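Local structure of chitosanase (6X2Q) at residues Leu214-Lys219 and Pro228-Thr233; Leu54-Arg59 and Asp111-Glu116; Arg162-Val167 and Arg178-Thr183. The protein binds chitosan oligosaccharides such as chitotetraose and, as a member of glycoside hydrolase family 46, probably cleaves chitosan chains. All coordinates share one frame; numbering follows the deposited sequence.

Interaction 1: residues Leu214-Lys219 and Pro228-Thr233; sequences LMKLLK and PIRIST
K216 reaches across from helix 209-219 and places its amine on a strand carbonyl, NZ of K216 donating to O of R230 over 2.7 Å. The nitrogen does not sit on a lone pair but comes in from above the carbonyl plane, 49° out of it. The same amine reaches two residues further through a water, which accepts from NZ of K216 at 3.1 Å and from the backbone N of S232 at 3.0 Å. K216 can do this because its chain, after leaving the helix, bends at chi3 (83°) and swings NZ onto the strand. R230 runs past this amine, with its CD 3.9 Å from NZ of K216, and carries its own charge beyond it; NH1 of R230 makes a weak bond to OG of S232.

Beneath the lysine the contact is greasy. L217 divides its branches between two isoleucines: CD2 of L217 lies 4.2 Å from CG2 of I229, the two side chains crossing at about a right angle, while CD1 of L217 faces CD1 of I231 at 4.4 Å. Alternation along the strand puts both isoleucines on the inner side, where they also meet L10 and I17 of helix 5-20; L217 in turn rests on L135 of helix 134-147. I229 and I231 pair through their backbones with L240 and F238, so the R230 carbonyl between them faces away from the hairpin partner.

A leucine in place of K216 would probably leave that carbonyl without its donor from the helix and the water with one bond fewer. The lysine thus does for this strand edge what a further strand might, and the bonded carbonyl is likely to help keep the amine protonated, while L217, I229 and I231 supply the apolar side of the contact.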
# COMPACT_ATOMS: atom_id res chain seq x y z
N LEU A 214 6.15 -11.07 5.99
CA LEU A 214 7.44 -10.39 5.93
C LEU A 214 8.38 -10.86 7.04
O LEU A 214 9.59 -10.98 6.83
CB LEU A 214 7.22 -8.88 6.01
CG LEU A 214 6.36 -8.24 4.92
CD1 LEU A 214 5.94 -6.82 5.32
CD2 LEU A 214 7.11 -8.23 3.60
N MET A 215 7.84 -11.10 8.24
CA MET A 215 8.66 -11.63 9.33
C MET A 215 9.19 -13.03 8.99
O MET A 215 10.33 -13.36 9.32
CB MET A 215 7.85 -11.66 10.63
CG MET A 215 8.64 -12.13 11.83
SD MET A 215 9.88 -10.92 12.34
CE MET A 215 8.87 -9.69 13.16
N LYS A 216 8.36 -13.86 8.36
CA LYS A 216 8.79 -15.19 7.97
C LYS A 216 9.97 -15.12 6.99
O LYS A 216 11.00 -15.79 7.19
CB LYS A 216 7.59 -15.95 7.37
CG LYS A 216 7.87 -17.39 6.92
CD LYS A 216 6.78 -17.92 5.95
CE LYS A 216 7.04 -17.48 4.48
NZ LYS A 216 6.17 -18.21 3.48
N LEU A 217 9.86 -14.27 5.96
CA LEU A 217 10.98 -14.07 5.04
C LEU A 217 12.22 -13.59 5.79
O LEU A 217 13.34 -14.01 5.49
CB LEU A 217 10.61 -13.07 3.94
CG LEU A 217 9.42 -13.45 3.04
CD1 LEU A 217 9.18 -12.41 1.96
CD2 LEU A 217 9.63 -14.82 2.42
N LEU A 218 12.04 -12.69 6.76
CA LEU A 218 13.19 -12.21 7.51
C LEU A 218 13.81 -13.34 8.33
O LEU A 218 15.04 -13.50 8.34
CB LEU A 218 12.80 -11.04 8.40
CG LEU A 218 13.90 -10.52 9.34
CD1 LEU A 218 15.14 -10.09 8.55
CD2 LEU A 218 13.37 -9.36 10.18
N LYS A 219 12.99 -14.16 8.99
CA LYS A 219 13.54 -15.24 9.81
C LYS A 219 14.19 -16.34 8.99
O LYS A 219 15.09 -17.03 9.48
CB LYS A 219 12.45 -15.84 10.71
CG LYS A 219 12.44 -15.26 12.11
CD LYS A 219 11.04 -15.01 12.59
CE LYS A 219 10.35 -16.31 12.94
NZ LYS A 219 9.17 -16.03 13.83
N PRO A 228 12.93 -19.15 -5.29
CA PRO A 228 11.48 -18.90 -5.29
C PRO A 228 11.02 -18.32 -3.96
O PRO A 228 11.64 -18.60 -2.93
CB PRO A 228 10.89 -20.28 -5.53
CG PRO A 228 11.86 -21.20 -4.87
CD PRO A 228 13.24 -20.57 -5.06
N ILE A 229 9.98 -17.50 -3.98
CA ILE A 229 9.39 -16.95 -2.77
C ILE A 229 8.03 -17.60 -2.58
O ILE A 229 7.19 -17.60 -3.49
CB ILE A 229 9.27 -15.42 -2.82
CG1 ILE A 229 10.67 -14.80 -2.85
CG2 ILE A 229 8.50 -14.91 -1.61
CD1 ILE A 229 10.68 -13.28 -2.74
N ARG A 230 7.82 -18.18 -1.39
CA ARG A 230 6.55 -18.78 -1.01
C ARG A 230 5.79 -17.78 -0.15
O ARG A 230 6.29 -17.33 0.88
CB ARG A 230 6.79 -20.09 -0.26
CG ARG A 230 5.51 -20.83 0.13
CD ARG A 230 5.65 -21.50 1.51
NE ARG A 230 5.16 -22.87 1.50
CZ ARG A 230 4.02 -23.27 2.07
NH1 ARG A 230 3.25 -22.40 2.72
NH2 ARG A 230 3.66 -24.54 1.99
N ILE A 231 4.59 -17.41 -0.60
CA ILE A 231 3.66 -16.59 0.17
C ILE A 231 2.38 -17.39 0.36
O ILE A 231 1.81 -17.88 -0.62
CB ILE A 231 3.36 -15.25 -0.53
CG1 ILE A 231 4.65 -14.46 -0.76
CG2 ILE A 231 2.41 -14.43 0.31
CD1 ILE A 231 5.32 -13.98 0.54
N SER A 232 1.92 -17.51 1.61
CA SER A 232 0.66 -18.22 1.87
C SER A 232 -0.16 -17.51 2.94
O SER A 232 -0.86 -18.16 3.73
CB SER A 232 0.92 -19.67 2.29
OG SER A 232 2.00 -19.75 3.20
N THR A 233 -0.10 -16.18 2.96
CA THR A 233 -0.77 -15.31 3.93
C THR A 233 -2.19 -15.73 4.26
O THR A 233 -2.59 -15.69 5.43
CB THR A 233 -0.78 -13.88 3.39
OG1 THR A 233 0.54 -13.53 2.93
CG2 THR A 233 -1.24 -12.90 4.47
O HOH W 1 3.64 -16.43 3.86

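Interaction 2: residues Leu54-Arg59 and Asp111-Glu116; sequences LEVIQR and DDVVDE
OE1 of E55 has two close partners: it lies 2.8 Å from OE2 of E116 on the facing helix, and it makes a salt bridge with NH1 of R59, one turn along its own helix, at 3.5 Å. The two carboxylates are turned 64° against each other. E55 gets there on an extended chain, with CG anti to the backbone N (chi1 -171°), which sends the acid past the side of V113.

V113 fills the middle. Its CG2 meets CG2 of V56 at 3.8 Å and also lies 4.0 Å from NH1 of R59, whose aliphatic CD passes over the same methyl. Compact, beta-branched valines suit the place where the backbones come nearest, and F46 of strand 46-47 touches both. Toward the facing helix R59 adds charge only, beyond salt-bridge range: its NH1 is 4.2 Å from OE2 of E116, and its NH2 is near D112, whose OD1 is bonded to Q108.

Two acid oxygens this close suggest that one group holds a proton; R59 probably eases the remaining negative charge, at a helix junction whose E55 side chain lies about 6 Å from a bound glucosamine.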
# COMPACT_ATOMS: atom_id res chain seq x y z
N LEU A 54 -9.16 10.60 -5.98
CA LEU A 54 -9.38 11.88 -6.67
C LEU A 54 -8.21 12.15 -7.62
O LEU A 54 -8.47 12.49 -8.73
CB LEU A 54 -9.52 13.00 -5.65
CG LEU A 54 -9.52 14.40 -6.26
CD1 LEU A 54 -10.81 14.65 -7.02
CD2 LEU A 54 -9.32 15.46 -5.22
N GLU A 55 -6.98 11.99 -7.16
CA GLU A 55 -5.85 12.27 -8.02
C GLU A 55 -5.86 11.39 -9.27
O GLU A 55 -5.59 11.87 -10.37
CB GLU A 55 -4.55 12.10 -7.26
CG GLU A 55 -3.39 12.59 -8.07
CD GLU A 55 -2.07 12.24 -7.46
OE1 GLU A 55 -1.05 12.40 -8.16
OE2 GLU A 55 -2.06 11.80 -6.29
N VAL A 56 -6.20 10.11 -9.12
CA VAL A 56 -6.24 9.21 -10.27
C VAL A 56 -7.24 9.73 -11.30
O VAL A 56 -6.92 9.88 -12.49
CB VAL A 56 -6.57 7.78 -9.82
CG1 VAL A 56 -6.88 6.89 -11.01
CG2 VAL A 56 -5.43 7.17 -8.98
N ILE A 57 -8.46 10.03 -10.85
CA ILE A 57 -9.50 10.45 -11.79
C ILE A 57 -9.17 11.81 -12.37
O ILE A 57 -9.34 12.02 -13.57
CB ILE A 57 -10.88 10.39 -11.10
CG1 ILE A 57 -11.22 8.93 -10.81
CG2 ILE A 57 -12.00 11.04 -11.97
CD1 ILE A 57 -12.40 8.72 -9.87
N GLN A 58 -8.62 12.72 -11.56
CA GLN A 58 -8.23 14.02 -12.10
C GLN A 58 -7.16 13.88 -13.18
O GLN A 58 -7.27 14.45 -14.27
CB GLN A 58 -7.75 14.95 -10.99
CG GLN A 58 -8.90 15.66 -10.29
CD GLN A 58 -8.46 16.58 -9.17
OE1 GLN A 58 -7.38 16.43 -8.59
NE2 GLN A 58 -9.32 17.55 -8.84
N ARG A 59 -6.10 13.11 -12.89
CA ARG A 59 -5.07 12.95 -13.91
C ARG A 59 -5.64 12.29 -15.15
O ARG A 59 -5.30 12.67 -16.27
CB ARG A 59 -3.89 12.17 -13.35
CG ARG A 59 -3.28 12.88 -12.17
CD ARG A 59 -2.07 12.18 -11.65
NE ARG A 59 -0.98 12.26 -12.60
CZ ARG A 59 0.26 11.86 -12.34
NH1 ARG A 59 0.54 11.36 -11.15
NH2 ARG A 59 1.20 11.96 -13.26
N ASP A 111 -0.64 3.35 -12.20
CA ASP A 111 0.78 3.04 -11.99
C ASP A 111 1.55 4.30 -11.65
O ASP A 111 2.41 4.30 -10.75
CB ASP A 111 1.40 2.38 -13.24
CG ASP A 111 0.79 1.02 -13.57
OD1 ASP A 111 0.21 0.38 -12.67
OD2 ASP A 111 0.88 0.59 -14.75
N ASP A 112 1.27 5.39 -12.36
CA ASP A 112 1.99 6.63 -12.12
C ASP A 112 1.72 7.15 -10.71
O ASP A 112 2.64 7.56 -10.00
CB ASP A 112 1.61 7.70 -13.16
CG ASP A 112 2.06 7.34 -14.59
OD1 ASP A 112 2.90 6.42 -14.77
OD2 ASP A 112 1.57 8.00 -15.54
N VAL A 113 0.45 7.13 -10.30
CA VAL A 113 0.13 7.59 -8.95
C VAL A 113 0.79 6.71 -7.90
O VAL A 113 1.38 7.22 -6.94
CB VAL A 113 -1.40 7.66 -8.76
CG1 VAL A 113 -1.71 7.97 -7.33
CG2 VAL A 113 -1.99 8.70 -9.69
N VAL A 114 0.71 5.39 -8.07
CA VAL A 114 1.41 4.49 -7.16
C VAL A 114 2.87 4.88 -7.07
O VAL A 114 3.42 5.03 -5.97
CB VAL A 114 1.26 3.03 -7.60
CG1 VAL A 114 2.19 2.14 -6.78
CG2 VAL A 114 -0.17 2.56 -7.42
N ASP A 115 3.52 5.08 -8.22
CA ASP A 115 4.93 5.46 -8.22
C ASP A 115 5.15 6.79 -7.50
O ASP A 115 6.08 6.92 -6.70
CB ASP A 115 5.47 5.53 -9.65
CG ASP A 115 6.99 5.51 -9.69
OD1 ASP A 115 7.58 4.45 -9.36
OD2 ASP A 115 7.59 6.56 -10.00
N GLU A 116 4.29 7.78 -7.78
CA GLU A 116 4.47 9.10 -7.18
C GLU A 116 4.14 9.10 -5.69
O GLU A 116 4.86 9.72 -4.89
CB GLU A 116 3.60 10.14 -7.91
CG GLU A 116 3.87 11.59 -7.46
CD GLU A 116 2.62 12.49 -7.37
OE1 GLU A 116 2.77 13.73 -7.49
OE2 GLU A 116 1.49 11.98 -7.15

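Interaction 3: residues Arg162-Val167 and Arg178-Thr183; sequences RTTAKV and RRWLKT
R179 lays its guanidinium against V167, the valine sitting over one face with CB 3.7 Å from NH2 of R179. A long arginine suits this solvent-facing margin, since its flat end can cover an aliphatic side chain while its charge stays outward.

W180 comes next and carries a large share of the contact. CG2 of T163 rests over the face of its five-membered ring in a CH-pi contact, 3.4 Å from the centroid. The indole is held in its plane as well: NE1 of W180 donates to OG1 of T164 over 3.2 Å, nearly straight at 171°, and that hydroxyl is also bonded to the carbonyl of I160. With chi1 at -59°, T163 has its methyl anti to the backbone N and thus directed at the ring, while its hydroxyl turns back to M159 O. V167 adds its CG2, 3.7 Å from CD1 of W180.

T183, one turn on, meets V167 tip to tip, its OG1 3.2 Å from CG1 of V167. That hydroxyl bonds to O of R179 at 2.9 Å, approaching from the face opposite the backbone N of T183, so a polar group is satisfied within its own helix and its methyl is left to pack on CG of K166 at 3.7 Å. Threonines, being small, probably help the axes approach to 9.3 Å.

The two consecutive helices cross at 125° and are joined by a short connection, from which P171 touches W180 and V175 touches V167. The F184 ring meets that of W180, their planes nearly parallel, while L181 faces helix 134-147 and, with R178 and K182, helix 209-219.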
# COMPACT_ATOMS: atom_id res chain seq x y z
N ARG A 162 9.36 5.62 15.50
CA ARG A 162 9.34 4.79 16.69
C ARG A 162 10.29 3.61 16.56
O ARG A 162 10.91 3.20 17.55
CB ARG A 162 7.91 4.31 16.98
CG ARG A 162 6.94 5.47 17.21
CD ARG A 162 5.70 5.07 18.03
NE ARG A 162 4.77 4.21 17.30
CZ ARG A 162 3.85 4.67 16.44
NH1 ARG A 162 3.74 5.97 16.22
NH2 ARG A 162 3.05 3.82 15.81
N THR A 163 10.45 3.06 15.35
CA THR A 163 11.46 2.02 15.20
C THR A 163 12.84 2.56 15.54
O THR A 163 13.60 1.93 16.29
CB THR A 163 11.43 1.45 13.78
OG1 THR A 163 10.13 0.90 13.51
CG2 THR A 163 12.45 0.33 13.65
N THR A 164 13.17 3.75 15.05
CA THR A 164 14.50 4.29 15.26
C THR A 164 14.74 4.66 16.72
O THR A 164 15.84 4.46 17.25
CB THR A 164 14.72 5.50 14.34
OG1 THR A 164 14.57 5.06 12.99
CG2 THR A 164 16.11 6.10 14.55
N ALA A 165 13.71 5.19 17.39
CA ALA A 165 13.81 5.43 18.83
C ALA A 165 14.11 4.14 19.59
O ALA A 165 14.97 4.13 20.48
CB ALA A 165 12.50 6.06 19.33
N LYS A 166 13.44 3.05 19.23
CA LYS A 166 13.54 1.80 20.00
C LYS A 166 14.93 1.17 19.89
O LYS A 166 15.46 0.67 20.88
CB LYS A 166 12.46 0.83 19.52
CG LYS A 166 12.48 -0.54 20.18
CD LYS A 166 11.91 -0.48 21.59
CE LYS A 166 12.58 -1.48 22.52
NZ LYS A 166 11.70 -2.63 22.87
N VAL A 167 15.52 1.16 18.69
CA VAL A 167 16.80 0.48 18.48
C VAL A 167 17.97 1.45 18.57
O VAL A 167 19.11 1.04 18.33
CB VAL A 167 16.85 -0.29 17.15
CG1 VAL A 167 15.82 -1.42 17.13
CG2 VAL A 167 16.67 0.66 15.98
N ARG A 178 18.87 -5.87 10.08
CA ARG A 178 17.90 -6.90 10.41
C ARG A 178 17.23 -6.62 11.74
O ARG A 178 16.04 -6.90 11.92
CB ARG A 178 18.55 -8.28 10.42
CG ARG A 178 18.77 -8.87 9.03
CD ARG A 178 19.74 -10.05 9.11
NE ARG A 178 20.95 -9.66 9.82
CZ ARG A 178 21.92 -10.52 10.13
NH1 ARG A 178 21.79 -11.80 9.79
NH2 ARG A 178 23.00 -10.10 10.77
N ARG A 179 17.99 -6.08 12.70
CA ARG A 179 17.41 -5.69 13.98
C ARG A 179 16.41 -4.54 13.80
O ARG A 179 15.31 -4.56 14.37
CB ARG A 179 18.51 -5.31 14.97
CG ARG A 179 18.05 -5.26 16.43
CD ARG A 179 19.22 -5.36 17.41
NE ARG A 179 19.68 -4.03 17.78
CZ ARG A 179 19.11 -3.27 18.71
NH1 ARG A 179 18.07 -3.73 19.39
NH2 ARG A 179 19.59 -2.06 18.98
N TRP A 180 16.80 -3.53 13.01
CA TRP A 180 15.89 -2.42 12.74
C TRP A 180 14.62 -2.91 12.07
O TRP A 180 13.52 -2.50 12.43
CB TRP A 180 16.58 -1.36 11.88
CG TRP A 180 15.78 -0.09 11.73
CD1 TRP A 180 16.00 1.09 12.39
CD2 TRP A 180 14.67 0.15 10.85
NE1 TRP A 180 15.08 2.03 11.99
CE2 TRP A 180 14.25 1.47 11.06
CE3 TRP A 180 13.97 -0.65 9.93
CZ2 TRP A 180 13.16 2.03 10.37
CZ3 TRP A 180 12.89 -0.09 9.25
CH2 TRP A 180 12.49 1.23 9.48
N LEU A 181 14.77 -3.82 11.10
CA LEU A 181 13.63 -4.33 10.36
C LEU A 181 12.72 -5.17 11.25
O LEU A 181 11.50 -5.08 11.14
CB LEU A 181 14.11 -5.15 9.14
CG LEU A 181 13.03 -5.76 8.23
CD1 LEU A 181 12.01 -4.71 7.79
CD2 LEU A 181 13.60 -6.50 7.02
N LYS A 182 13.29 -5.99 12.13
CA LYS A 182 12.46 -6.81 12.99
C LYS A 182 11.63 -5.95 13.94
O LYS A 182 10.43 -6.19 14.15
CB LYS A 182 13.32 -7.79 13.78
CG LYS A 182 12.57 -9.00 14.30
CD LYS A 182 13.15 -9.48 15.61
CE LYS A 182 13.55 -10.96 15.56
NZ LYS A 182 13.77 -11.49 16.95
N THR A 183 12.25 -4.91 14.48
CA THR A 183 11.54 -3.95 15.32
C THR A 183 10.42 -3.26 14.53
O THR A 183 9.30 -3.10 15.04
CB THR A 183 12.54 -2.93 15.86
OG1 THR A 183 13.59 -3.63 16.55
CG2 THR A 183 11.88 -1.98 16.81

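How the interactions relate
Along the chain interaction 2 comes first, then interaction 3, then interaction 1. Interactions 1 and 3 are neighbours, with centres about 19 Å apart, and they touch where helix 209-219 lies on helix 177-193: L218 packs on R178, L181 and K182, and M215 on K182. Helix 134-147 also borders both, through L135. Interaction 2 lies on the opposite side of the chain's centre, its centre about 30 Å from that of interaction 1 and 31 Å from that of interaction 3, sharing no helix with them. This separation is consistent with the two-lobed family 46 fold: interaction 2 is near the bound sugars, and interactions 1 and 3 lie together on the far side of the chain's centre from it.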